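Local coordinates for G-protein alpha subunit Galpha7 (Naegleria fowleri, PDB 6NE6), which probably binds and hydrolyses GTP, acting as the nucleotide-dependent switch of a heterotrimeric G protein, at residues L245-H250 against D286-K291; D198-V203 against G230-S235; E87-I90 against K96-D99. All blocks are in the same frame, centred on the assembly; numbering follows the deposited sequence. Where two conformers were deposited one is given.

Contact 1 of 3, residues L245-H250 against D286-K291; sequences LLLNKH and DMYKEK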
ATOM      1  N   LEU A 245      -1.661 -14.504  -7.141  1.00 13.73           N
ATOM      2  CA  LEU A 245      -0.621 -13.709  -6.497  1.00 13.37           C
ATOM      3  C   LEU A 245      -0.436 -12.427  -7.296  1.00 12.38           C
ATOM      4  O   LEU A 245      -0.183 -12.483  -8.506  1.00 13.11           O
ATOM      5  CB  LEU A 245       0.700 -14.482  -6.416  1.00 14.22           C
ATOM      6  CG  LEU A 245       1.863 -13.682  -5.801  1.00 15.32           C
ATOM      7  CD1 LEU A 245       1.577 -13.299  -4.335  1.00 17.99           C
ATOM      8  CD2 LEU A 245       3.172 -14.460  -5.927  1.00 18.97           C
ATOM      9  N   LEU A 246      -0.578 -11.278  -6.631  1.00 10.31           N
ATOM     10  CA  LEU A 246      -0.377  -9.972  -7.256  1.00 12.55           C
ATOM     11  C   LEU A 246       0.880  -9.348  -6.659  1.00 12.20           C
ATOM     12  O   LEU A 246       0.916  -9.048  -5.461  1.00 14.19           O
ATOM     13  CB  LEU A 246      -1.585  -9.074  -7.025  1.00 13.96           C
ATOM     14  CG  LEU A 246      -2.715  -9.153  -8.042  1.00 17.73           C
ATOM     15  CD1 LEU A 246      -3.331 -10.555  -8.079  1.00 21.62           C
ATOM     16  CD2 LEU A 246      -3.754  -8.097  -7.676  1.00 17.26           C
ATOM     17  N   LEU A 247       1.902  -9.158  -7.485  1.00 11.37           N
ATOM     18  CA  LEU A 247       3.139  -8.519  -7.037  1.00 12.24           C
ATOM     19  C   LEU A 247       2.989  -7.045  -7.387  1.00 14.39           C
ATOM     20  O   LEU A 247       3.108  -6.657  -8.551  1.00 13.16           O
ATOM     21  CB  LEU A 247       4.361  -9.178  -7.679  1.00 12.69           C
ATOM     22  CG  LEU A 247       4.534 -10.647  -7.250  1.00 16.92           C
ATOM     23  CD1 LEU A 247       5.634 -11.376  -8.045  1.00 19.85           C
ATOM     24  CD2 LEU A 247       4.812 -10.749  -5.762  1.00 23.76           C
ATOM     25  N   ASN A 248       2.690  -6.236  -6.370  1.00 12.59           N
ATOM     26  CA  ASN A 248       2.235  -4.867  -6.501  1.00 12.26           C
ATOM     27  C   ASN A 248       3.411  -3.901  -6.357  1.00 13.02           C
ATOM     28  O   ASN A 248       4.543  -4.291  -6.044  1.00 12.65           O
ATOM     29  CB  ASN A 248       1.145  -4.602  -5.449  1.00 14.81           C
ATOM     30  CG  ASN A 248       0.470  -3.256  -5.608  1.00 17.92           C
ATOM     31  OD1 ASN A 248       0.310  -2.742  -6.716  1.00 14.09           O
ATOM     32  ND2 ASN A 248       0.068  -2.677  -4.485  1.00 15.26           N
ATOM     33  N   LYS A 249       3.132  -2.627  -6.620  1.00 13.93           N
ATOM     34  CA  LYS A 249       4.134  -1.558  -6.579  1.00 12.21           C
ATOM     35  C   LYS A 249       5.249  -1.796  -7.594  1.00 15.51           C
ATOM     36  O   LYS A 249       6.405  -1.434  -7.359  1.00 14.15           O
ATOM     37  CB  LYS A 249       4.698  -1.367  -5.164  1.00 14.12           C
ATOM     38  CG  LYS A 249       3.615  -1.241  -4.089  1.00 13.40           C
ATOM     39  CD  LYS A 249       4.208  -0.902  -2.730  1.00 15.39           C
ATOM     40  CE  LYS A 249       3.122  -0.814  -1.664  1.00 16.69           C
ATOM     41  NZ  LYS A 249       3.703  -0.358  -0.352  1.00 18.44           N
ATOM     42  N   HIS A 250       4.885  -2.380  -8.740  1.00 13.10           N
ATOM     43  CA  HIS A 250       5.863  -2.732  -9.769  1.00 15.09           C
ATOM     44  C   HIS A 250       6.668  -1.513 -10.220  1.00 14.87           C
ATOM     45  O   HIS A 250       7.896  -1.572 -10.323  1.00 15.96           O
ATOM     46  CB  HIS A 250       5.143  -3.376 -10.961  1.00 14.75           C
ATOM     47  CG  HIS A 250       6.012  -3.569 -12.163  1.00 14.10           C
ATOM     48  ND1 HIS A 250       6.245  -2.570 -13.079  1.00 15.98           N
ATOM     49  CD2 HIS A 250       6.673  -4.661 -12.621  1.00 17.49           C
ATOM     50  CE1 HIS A 250       7.044  -3.021 -14.030  1.00 18.99           C
ATOM     51  NE2 HIS A 250       7.308  -4.292 -13.783  1.00 17.70           N
ATOM     52  N   ASP A 286       9.933 -15.964  -9.186  1.00 15.94           N
ATOM     53  CA  ASP A 286      10.328 -17.360  -9.037  1.00 17.19           C
ATOM     54  C   ASP A 286      10.434 -17.753  -7.569  1.00 16.05           C
ATOM     55  O   ASP A 286      10.102 -18.887  -7.205  1.00 17.70           O
ATOM     56  CB  ASP A 286      11.654 -17.634  -9.753  1.00 17.92           C
ATOM     57  CG  ASP A 286      11.514 -17.633 -11.259  1.00 27.32           C
ATOM     58  OD1 ASP A 286      10.368 -17.753 -11.744  1.00 29.84           O
ATOM     59  OD2 ASP A 286      12.551 -17.528 -11.950  1.00 29.38           O
ATOM     60  N   MET A 287      10.905 -16.842  -6.711  1.00 15.68           N
ATOM     61  CA  MET A 287      10.966 -17.165  -5.290  1.00 17.73           C
ATOM     62  C   MET A 287       9.571 -17.405  -4.729  1.00 16.08           C
ATOM     63  O   MET A 287       9.360 -18.333  -3.935  1.00 15.83           O
ATOM     64  CB  MET A 287      11.668 -16.051  -4.507  1.00 18.75           C
ATOM     65  CG  MET A 287      13.172 -15.976  -4.707  1.00 21.13           C
ATOM     66  SD  MET A 287      13.925 -14.949  -3.413  1.00 21.93           S
ATOM     67  CE  MET A 287      13.367 -13.310  -3.897  1.00 22.14           C
ATOM     68  N   TYR A 288       8.600 -16.587  -5.133  1.00 13.90           N
ATOM     69  CA  TYR A 288       7.235 -16.808  -4.670  1.00 15.85           C
ATOM     70  C   TYR A 288       6.671 -18.118  -5.206  1.00 19.84           C
ATOM     71  O   TYR A 288       6.050 -18.883  -4.460  1.00 18.13           O
ATOM     72  CB  TYR A 288       6.347 -15.623  -5.059  1.00 13.88           C
ATOM     73  CG  TYR A 288       6.378 -14.519  -4.007  1.00 15.51           C
ATOM     74  CD1 TYR A 288       5.621 -14.633  -2.849  1.00 16.05           C
ATOM     75  CD2 TYR A 288       7.180 -13.381  -4.171  1.00 13.04           C
ATOM     76  CE1 TYR A 288       5.653 -13.651  -1.878  1.00 16.09           C
ATOM     77  CE2 TYR A 288       7.210 -12.394  -3.203  1.00 14.00           C
ATOM     78  CZ  TYR A 288       6.441 -12.537  -2.067  1.00 16.95           C
ATOM     79  OH  TYR A 288       6.464 -11.575  -1.093  1.00 15.51           O
ATOM     80  N   LYS A 289       6.895 -18.415  -6.487  1.00 17.47           N
ATOM     81  CA  LYS A 289       6.364 -19.668  -7.011  1.00 15.79           C
ATOM     82  C   LYS A 289       7.017 -20.872  -6.344  1.00 18.85           C
ATOM     83  O   LYS A 289       6.360 -21.905  -6.154  1.00 18.47           O
ATOM     84  CB  LYS A 289       6.524 -19.729  -8.531  1.00 19.13           C
ATOM     85  CG  LYS A 289       5.621 -18.719  -9.250  1.00 17.57           C
ATOM     86  CD  LYS A 289       5.901 -18.634 -10.740  1.00 26.67           C
ATOM     87  CE  LYS A 289       5.406 -19.868 -11.472  1.00 37.85           C
ATOM     88  NZ  LYS A 289       5.630 -19.750 -12.940  1.00 46.33           N
ATOM     89  N   GLU A 290       8.288 -20.744  -5.944  1.00 19.72           N
ATOM     90  CA  GLU A 290       8.962 -21.844  -5.260  1.00 23.94           C
ATOM     91  C   GLU A 290       8.287 -22.155  -3.929  1.00 22.56           C
ATOM     92  O   GLU A 290       8.221 -23.324  -3.521  1.00 23.74           O
ATOM     93  CB  GLU A 290      10.442 -21.501  -5.072  1.00 18.96           C
ATOM     94  CG  GLU A 290      11.333 -22.671  -4.632  1.00 32.29           C
ATOM     95  CD  GLU A 290      11.223 -23.003  -3.150  1.00 48.12           C
ATOM     96  OE1 GLU A 290      10.971 -22.084  -2.332  1.00 41.90           O
ATOM     97  OE2 GLU A 290      11.391 -24.193  -2.803  1.00 55.19           O
ATOM     98  N   LYS A 291       7.758 -21.129  -3.257  1.00 19.25           N
ATOM     99  CA  LYS A 291       7.018 -21.320  -2.016  1.00 20.34           C
ATOM    100  C   LYS A 291       5.725 -22.084  -2.227  1.00 22.90           C
ATOM    101  O   LYS A 291       5.215 -22.694  -1.278  1.00 24.56           O
ATOM    102  CB  LYS A 291       6.704 -19.960  -1.381  1.00 19.62           C
ATOM    103  CG  LYS A 291       7.913 -19.269  -0.775  1.00 22.27           C
ATOM    104  CD  LYS A 291       8.486 -20.146   0.325  1.00 28.83           C
ATOM    105  CE  LYS A 291       9.393 -19.388   1.252  1.00 28.38           C
ATOM    106  NZ  LYS A 291       9.835 -20.274   2.369  1.00 29.90           N
TER

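Contact 2 of 3, residues D198-V203 against G230-S235; sequences DSILFV and GDYINS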
ATOM      1  N   ASP A 198     -15.078 -16.434  -3.911  1.00 20.74           N
ATOM      2  CA  ASP A 198     -14.787 -17.193  -5.127  1.00 20.29           C
ATOM      3  C   ASP A 198     -13.315 -17.141  -5.523  1.00 19.22           C
ATOM      4  O   ASP A 198     -12.796 -18.104  -6.105  1.00 19.12           O
ATOM      5  CB  ASP A 198     -15.652 -16.670  -6.272  1.00 20.22           C
ATOM      6  CG  ASP A 198     -17.139 -16.827  -5.981  1.00 33.93           C
ATOM      7  OD1 ASP A 198     -17.767 -17.726  -6.586  1.00 33.42           O
ATOM      8  OD2 ASP A 198     -17.661 -16.070  -5.120  1.00 36.26           O
ATOM      9  N   SER A 199     -12.626 -16.048  -5.212  1.00 18.55           N
ATOM     10  CA  SER A 199     -11.229 -15.885  -5.585  0.58 17.63           C
ATOM     11  C   SER A 199     -10.540 -15.035  -4.529  1.00 17.36           C
ATOM     12  O   SER A 199     -11.172 -14.183  -3.900  1.00 17.71           O
ATOM     13  CB  SER A 199     -11.104 -15.227  -6.968  0.58 17.62           C
ATOM     14  OG  SER A 199      -9.751 -15.031  -7.346  0.58 16.97           O
ATOM     15  N   ILE A 200      -9.246 -15.267  -4.355  1.00 16.84           N
ATOM     16  CA  ILE A 200      -8.403 -14.500  -3.446  1.00 16.54           C
ATOM     17  C   ILE A 200      -7.315 -13.842  -4.276  1.00 15.67           C
ATOM     18  O   ILE A 200      -6.668 -14.515  -5.085  1.00 15.60           O
ATOM     19  CB  ILE A 200      -7.775 -15.406  -2.374  1.00 16.89           C
ATOM     20  CG1 ILE A 200      -8.845 -15.914  -1.409  1.00 18.01           C
ATOM     21  CG2 ILE A 200      -6.609 -14.675  -1.647  1.00 16.44           C
ATOM     22  CD1 ILE A 200      -8.363 -17.100  -0.567  1.00 18.64           C
ATOM     23  N   LEU A 201      -7.107 -12.545  -4.063  1.00 15.43           N
ATOM     24  CA  LEU A 201      -5.957 -11.821  -4.610  1.00 14.79           C
ATOM     25  C   LEU A 201      -4.994 -11.629  -3.453  1.00 14.68           C
ATOM     26  O   LEU A 201      -5.232 -10.796  -2.571  1.00 14.96           O
ATOM     27  CB  LEU A 201      -6.352 -10.476  -5.206  1.00 14.78           C
ATOM     28  CG  LEU A 201      -7.443 -10.463  -6.277  1.00 15.41           C
ATOM     29  CD1 LEU A 201      -7.482  -9.101  -6.942  1.00 15.17           C
ATOM     30  CD2 LEU A 201      -7.200 -11.577  -7.302  1.00 16.83           C
ATOM     31  N   PHE A 202      -3.915 -12.415  -3.448  1.00 14.40           N
ATOM     32  CA  PHE A 202      -2.886 -12.311  -2.424  1.00 14.31           C
ATOM     33  C   PHE A 202      -1.908 -11.240  -2.885  1.00 13.98           C
ATOM     34  O   PHE A 202      -1.216 -11.420  -3.891  1.00 15.87           O
ATOM     35  CB  PHE A 202      -2.181 -13.648  -2.215  1.00 14.65           C
ATOM     36  CG  PHE A 202      -1.430 -13.713  -0.925  1.00 15.31           C
ATOM     37  CD1 PHE A 202      -0.210 -13.070  -0.780  1.00 18.61           C
ATOM     38  CD2 PHE A 202      -1.967 -14.386   0.158  1.00 15.57           C
ATOM     39  CE1 PHE A 202       0.468 -13.112   0.437  1.00 19.33           C
ATOM     40  CE2 PHE A 202      -1.300 -14.442   1.358  1.00 15.61           C
ATOM     41  CZ  PHE A 202      -0.081 -13.794   1.501  1.00 16.59           C
ATOM     42  N   VAL A 203      -1.855 -10.118  -2.176  1.00 13.93           N
ATOM     43  CA  VAL A 203      -1.101  -8.955  -2.647  1.00 13.67           C
ATOM     44  C   VAL A 203       0.198  -8.847  -1.863  1.00 13.53           C
ATOM     45  O   VAL A 203       0.177  -8.791  -0.622  1.00 13.82           O
ATOM     46  CB  VAL A 203      -1.915  -7.663  -2.497  1.00 14.59           C
ATOM     47  CG1 VAL A 203      -1.139  -6.481  -3.090  1.00 14.27           C
ATOM     48  CG2 VAL A 203      -3.292  -7.811  -3.145  1.00 14.64           C
ATOM     49  N   GLY A 230       4.368 -18.529   1.995  1.00 16.61           N
ATOM     50  CA  GLY A 230       4.569 -19.968   2.026  1.00 18.18           C
ATOM     51  C   GLY A 230       3.662 -20.655   3.029  1.00 21.60           C
ATOM     52  O   GLY A 230       3.058 -21.689   2.730  1.00 19.21           O
ATOM     53  N   ASP A 231       3.539 -20.076   4.227  1.00 16.30           N
ATOM     54  CA  ASP A 231       2.674 -20.652   5.249  1.00 17.12           C
ATOM     55  C   ASP A 231       1.225 -20.656   4.794  1.00 18.86           C
ATOM     56  O   ASP A 231       0.509 -21.650   4.963  1.00 18.58           O
ATOM     57  CB  ASP A 231       2.811 -19.861   6.552  1.00 17.91           C
ATOM     58  CG  ASP A 231       4.130 -20.104   7.242  1.00 26.66           C
ATOM     59  OD1 ASP A 231       4.790 -21.111   6.915  1.00 29.48           O
ATOM     60  OD2 ASP A 231       4.502 -19.292   8.110  1.00 31.32           O
ATOM     61  N   TYR A 232       0.785 -19.546   4.205  1.00 15.81           N
ATOM     62  CA  TYR A 232      -0.605 -19.401   3.785  1.00 16.77           C
ATOM     63  C   TYR A 232      -0.953 -20.358   2.651  1.00 15.00           C
ATOM     64  O   TYR A 232      -1.936 -21.092   2.729  1.00 16.81           O
ATOM     65  CB  TYR A 232      -0.830 -17.959   3.339  1.00 15.92           C
ATOM     66  CG  TYR A 232      -2.244 -17.572   3.003  1.00 12.58           C
ATOM     67  CD1 TYR A 232      -3.101 -17.105   3.991  1.00 13.88           C
ATOM     68  CD2 TYR A 232      -2.716 -17.628   1.688  1.00 14.44           C
ATOM     69  CE1 TYR A 232      -4.378 -16.706   3.691  1.00 13.55           C
ATOM     70  CE2 TYR A 232      -4.002 -17.232   1.380  1.00 13.80           C
ATOM     71  CZ  TYR A 232      -4.823 -16.769   2.381  1.00 13.29           C
ATOM     72  OH  TYR A 232      -6.101 -16.364   2.104  1.00 13.58           O
ATOM     73  N   ILE A 233      -0.169 -20.336   1.572  1.00 13.37           N
ATOM     74  CA  ILE A 233      -0.560 -21.067   0.365  1.00 13.04           C
ATOM     75  C   ILE A 233      -0.508 -22.575   0.570  1.00 17.16           C
ATOM     76  O   ILE A 233      -1.217 -23.322  -0.115  1.00 16.41           O
ATOM     77  CB  ILE A 233       0.328 -20.633  -0.818  1.00 12.79           C
ATOM     78  CG1 ILE A 233      -0.312 -21.023  -2.150  1.00 15.75           C
ATOM     79  CG2 ILE A 233       1.743 -21.236  -0.699  1.00 13.96           C
ATOM     80  CD1 ILE A 233      -1.577 -20.220  -2.478  1.00 15.90           C
ATOM     81  N   ASN A 234       0.296 -23.049   1.520  1.00 17.23           N
ATOM     82  CA  ASN A 234       0.426 -24.473   1.771  1.00 19.43           C
ATOM     83  C   ASN A 234      -0.472 -24.978   2.890  1.00 20.06           C
ATOM     84  O   ASN A 234      -0.573 -26.195   3.069  1.00 20.83           O
ATOM     85  CB  ASN A 234       1.887 -24.805   2.087  1.00 19.52           C
ATOM     86  CG  ASN A 234       2.780 -24.642   0.876  1.00 18.18           C
ATOM     87  OD1 ASN A 234       2.520 -25.230  -0.176  1.00 24.34           O
ATOM     88  ND2 ASN A 234       3.811 -23.834   1.003  1.00 20.43           N
ATOM     89  N   SER A 235      -1.137 -24.098   3.640  1.00 17.89           N
ATOM     90  CA  SER A 235      -1.933 -24.569   4.772  1.00 16.04           C
ATOM     91  C   SER A 235      -3.433 -24.365   4.626  1.00 16.34           C
ATOM     92  O   SER A 235      -4.200 -25.105   5.257  1.00 18.47           O
ATOM     93  CB  SER A 235      -1.476 -23.888   6.071  1.00 24.55           C
ATOM     94  OG  SER A 235      -1.734 -22.494   6.019  1.00 24.77           O
TER

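Contact 3 of 3, residues E87-I90 against K96-D99; sequences EQKI and KVWD. With EDO (1,2-ethanediol), chain F.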
ATOM      1  N   GLU A  87       4.561  15.834  16.790  1.00 20.91           N
ATOM      2  CA  GLU A  87       4.290  14.447  16.423  0.55 20.51           C
ATOM      3  C   GLU A  87       4.150  13.572  17.660  1.00 24.24           C
ATOM      4  O   GLU A  87       3.265  12.710  17.721  1.00 27.20           O
ATOM      5  CB  GLU A  87       5.384  13.902  15.501  0.55 21.93           C
ATOM      6  CG  GLU A  87       5.293  12.386  15.274  0.55 24.10           C
ATOM      7  CD  GLU A  87       4.008  11.944  14.584  0.55 24.75           C
ATOM      8  OE1 GLU A  87       3.307  12.796  14.000  0.55 22.49           O
ATOM      9  OE2 GLU A  87       3.694  10.733  14.629  0.55 26.02           O
ATOM     10  N   GLN A  88       5.005  13.788  18.668  1.00 25.59           N
ATOM     11  CA  GLN A  88       4.928  13.012  19.904  1.00 29.31           C
ATOM     12  C   GLN A  88       3.651  13.286  20.689  1.00 28.15           C
ATOM     13  O   GLN A  88       3.296  12.493  21.566  1.00 31.23           O
ATOM     14  CB  GLN A  88       6.146  13.294  20.786  1.00 30.46           C
ATOM     15  N   LYS A  89       2.948  14.377  20.390  1.00 21.84           N
ATOM     16  CA  LYS A  89       1.690  14.699  21.047  1.00 27.03           C
ATOM     17  C   LYS A  89       0.470  14.125  20.332  1.00 23.82           C
ATOM     18  O   LYS A  89      -0.615  14.118  20.919  1.00 20.88           O
ATOM     19  CB  LYS A  89       1.533  16.226  21.157  1.00 34.55           C
ATOM     20  CG  LYS A  89       0.541  16.685  22.218  1.00 53.69           C
ATOM     21  CD  LYS A  89       0.335  18.199  22.216  1.00 58.22           C
ATOM     22  CE  LYS A  89      -0.567  18.639  21.073  1.00 60.56           C
ATOM     23  NZ  LYS A  89      -1.140  20.000  21.294  1.00 66.17           N
ATOM     24  N   ILE A  90       0.615  13.648  19.088  1.00 20.95           N
ATOM     25  CA  ILE A  90      -0.556  13.396  18.242  1.00 20.51           C
ATOM     26  C   ILE A  90      -1.482  12.361  18.871  1.00 17.72           C
ATOM     27  O   ILE A  90      -2.705  12.537  18.884  1.00 18.36           O
ATOM     28  CB  ILE A  90      -0.135  12.960  16.828  1.00 22.32           C
ATOM     29  CG1 ILE A  90       0.269  14.168  15.995  1.00 32.14           C
ATOM     30  CG2 ILE A  90      -1.301  12.246  16.136  1.00 27.76           C
ATOM     31  CD1 ILE A  90      -0.854  15.190  15.836  1.00 36.91           C
ATOM     32  N   LYS A  96      -6.615  20.067  17.207  1.00 37.01           N
ATOM     33  CA  LYS A  96      -6.120  20.203  15.842  1.00 32.82           C
ATOM     34  C   LYS A  96      -4.714  20.781  15.917  1.00 29.93           C
ATOM     35  O   LYS A  96      -4.528  21.927  16.336  1.00 37.10           O
ATOM     36  CB  LYS A  96      -7.040  21.090  15.011  1.00 35.36           C
ATOM     37  N   VAL A  97      -3.726  19.980  15.530  1.00 27.73           N
ATOM     38  CA  VAL A  97      -2.333  20.411  15.559  1.00 26.40           C
ATOM     39  C   VAL A  97      -1.929  21.119  14.264  1.00 30.31           C
ATOM     40  O   VAL A  97      -1.090  22.029  14.283  1.00 30.96           O
ATOM     41  CB  VAL A  97      -1.438  19.187  15.827  1.00 36.36           C
ATOM     42  CG1 VAL A  97       0.032  19.563  15.786  1.00 41.41           C
ATOM     43  CG2 VAL A  97      -1.801  18.551  17.168  1.00 40.49           C
ATOM     44  N   TRP A  98      -2.519  20.727  13.142  1.00 22.81           N
ATOM     45  CA  TRP A  98      -2.150  21.301  11.857  1.00 24.13           C
ATOM     46  C   TRP A  98      -2.702  22.710  11.715  1.00 23.83           C
ATOM     47  O   TRP A  98      -3.897  22.947  11.921  1.00 23.75           O
ATOM     48  CB  TRP A  98      -2.684  20.426  10.729  1.00 22.22           C
ATOM     49  CG  TRP A  98      -2.234  20.834   9.375  1.00 20.13           C
ATOM     50  CD1 TRP A  98      -2.797  21.782   8.558  1.00 21.12           C
ATOM     51  CD2 TRP A  98      -1.125  20.295   8.664  1.00 16.84           C
ATOM     52  NE1 TRP A  98      -2.086  21.867   7.377  1.00 18.95           N
ATOM     53  CE2 TRP A  98      -1.064  20.951   7.417  1.00 19.78           C
ATOM     54  CE3 TRP A  98      -0.180  19.305   8.954  1.00 15.79           C
ATOM     55  CZ2 TRP A  98      -0.094  20.650   6.467  1.00 20.58           C
ATOM     56  CZ3 TRP A  98       0.786  19.012   8.011  1.00 17.07           C
ATOM     57  CH2 TRP A  98       0.822  19.683   6.780  1.00 18.11           C
ATOM     58  N   ASP A  99      -1.827  23.649  11.361  1.00 17.04           N
ATOM     59  CA  ASP A  99      -2.253  24.961  10.901  1.00 21.52           C
ATOM     60  C   ASP A  99      -1.291  25.418   9.813  1.00 22.05           C
ATOM     61  O   ASP A  99      -0.375  24.688   9.416  1.00 20.50           O
ATOM     62  CB  ASP A  99      -2.365  25.974  12.058  1.00 20.83           C
ATOM     63  CG  ASP A  99      -1.058  26.196  12.814  1.00 33.40           C
ATOM     64  OD1 ASP A  99       0.031  25.788  12.357  1.00 25.28           O
ATOM     65  OD2 ASP A  99      -1.128  26.814  13.901  1.00 33.92           O
TER
HETATM   66  C1  EDO F 405      -4.337  17.365  12.524  1.00 45.28           C
HETATM   67  O1  EDO F 405      -4.725  18.722  12.776  1.00 39.47           O
HETATM   68  C2  EDO F 405      -4.696  16.510  13.732  1.00 50.75           C
HETATM   69  O2  EDO F 405      -4.077  17.052  14.903  1.00 48.42           O

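Contact 1 of 3, residues L245-H250 against D286-K291
The phenol ring of Y288 carries this contact: the CD2 methyl of L247 lies over one of its faces, while CD2 of L245 reaches it obliquely near its root. This is helix-on-sheet packing in the P-loop GTPase (Ras-like) fold, with helix 277-291 resting on strand 242-248. L247 makes a CH-pi contact, its CD2 standing 4.2 Å from the centroid of the Y288 ring and 27° off the ring normal. The methyl is displaced toward one side of the ring, 3.9 Å from Y288 CE2 and equally far from CD2. L245 presses closer, at 3.5 Å between its CD2 and Y288 CB, and its side chain meets that of the tyrosine at about a right angle. The two leucines reach the same ring by different routes: CG of L245 extends away from its own backbone N (chi1 178°), whereas that of L247 is swung in beside the backbone N. L246, between them in the strand, packs on L201 of the neighbouring strand.

All three touching residues are buried, and the grip is purely apolar. S225, L226 and C204 also touch Y288, so the ring is wedged between its own helix, helix 221-235 and the sheet. The strand ends with N248, and K249 takes the N-cap position of the helix that begins at H250; together they open an N-K-x-D sequence, which in G proteins reads the guanine base; no nucleotide is bound here. K249 NZ forms a salt bridge with D129 and a hydrogen bond to the carbonyl O of D19, and the amide of N248 is held by S20 and A305. Its OD1 also takes a weak, bent hydrogen bond from the K249 backbone N, 2.8 Å long with an N-H...O angle of 149°.

Contact 2 of 3, residues D198-V203 against G230-S235
Y232 and F202 make the tight centre of this contact, which belongs to a beta-alpha-beta unit of the P-loop GTPase core. CE2 of F202 sits over one face of the tyrosine ring, displaced from the ring centre, and comes within 3.5 Å of Y232 CD2. The rings are neither stacked nor perpendicular: their planes meet at 55° with centroids 5.0 Å apart, and the side chains run antiparallel alongside one another. Both are extended, each CG lying opposite its own backbone N (chi1 -163° for F202 and -174° for Y232), which lets the rings overlap although strand and helix stand well apart. I200 supplies the far end of the contact. Its CD1 methyl approaches the hydroxyl obliquely, 3.6 Å from Y232 OH, with CG2 slightly farther off.

The residues flanking Y232 in segment 230-235 are more loosely placed. D231 and S235 are exposed and leave the strand untouched. S235 OG is bonded within the segment, to D231 O at 2.6 Å, while N234 ND2 makes a weak bond to G230 O, 2.9 Å long. N234 also has outside partners, ND2 bonding the carbonyl O of K291 and OD1 the hydroxyl of T293, which ties this segment to the neighbourhood of K291. Y232 is itself only partly buried, in contrast to the buried I200 and F202.

Strand 199-205 lies between strands 10-16 and 242-248 in the sheet. V15 of the former touches I200, F202 and Y232, and F229 meets the F202 ring edge-to-face. L201, in turn, contacts helix 308-326, so the strand is packed by helices through successive residues.

Contact 3 of 3, residues E87-I90 against K96-D99
I90 and V97 face each other across a short connection, with their CA atoms 7.7 Å apart, and I90 N donates a backbone hydrogen bond to E87 O (3.1 Å). Their side chains cross obliquely: the CD1 methyl of I90 touches V97 CG2 at 3.7 Å. V97 is the hub, because the same CG2 also receives the K89 side chain, whose chain bends at CG-CD (chi3 77°) and brings CE to 4.1 Å. The lysine contributes a single methylene, passing obliquely by the valine at a looser distance.

A molecule of 1,2-ethanediol, probably picked up from the crystallisation solution, bridges two successive peptide groups. Its O2 accepts a bond from V97 N and its O1 one from W98 N, each 3.0 Å long and nearly straight, with an N-H...O angle of 166°. O2 also lies 3.8 Å from I90 CD1, so the diol borders the apolar pair.

The setting is a helical part of the protein, consistent with the all-helical domain of G-protein alpha subunits. I90 leans on E51 and L54 of helix 39-66, W98 stacks on Y50 of the same helix, and D99 caps helix 100-109 through OD1 and the backbone N of L102.

Chemically, the touching atoms of the two segments are all carbon, without direct polar pairing. This surface contact is therefore modest and nondirectional: the segments meet by carbon contacts, while the V97 and W98 N-H groups are taken up by the diol, probably an additive.

From the N terminus, contact 3 comes first, closing a short loop, with five residues between its segments, that leads from helix 74-89 to helix 100-109. Contact 2 follows, bridging 26 residues from strand 199-205 to helix 221-235; contact 1 then spans 35 residues from strand 242-248 to helix 277-291. The three run in series: none encloses or crosses another. Contacts 1 and 2 touch directly: their strands are neighbours in one sheet, joined by L246 N to F202 O, and their helices also meet. Contact 3 lies about 39 Å from either, centre to centre, across the chain's centre, in the helical part.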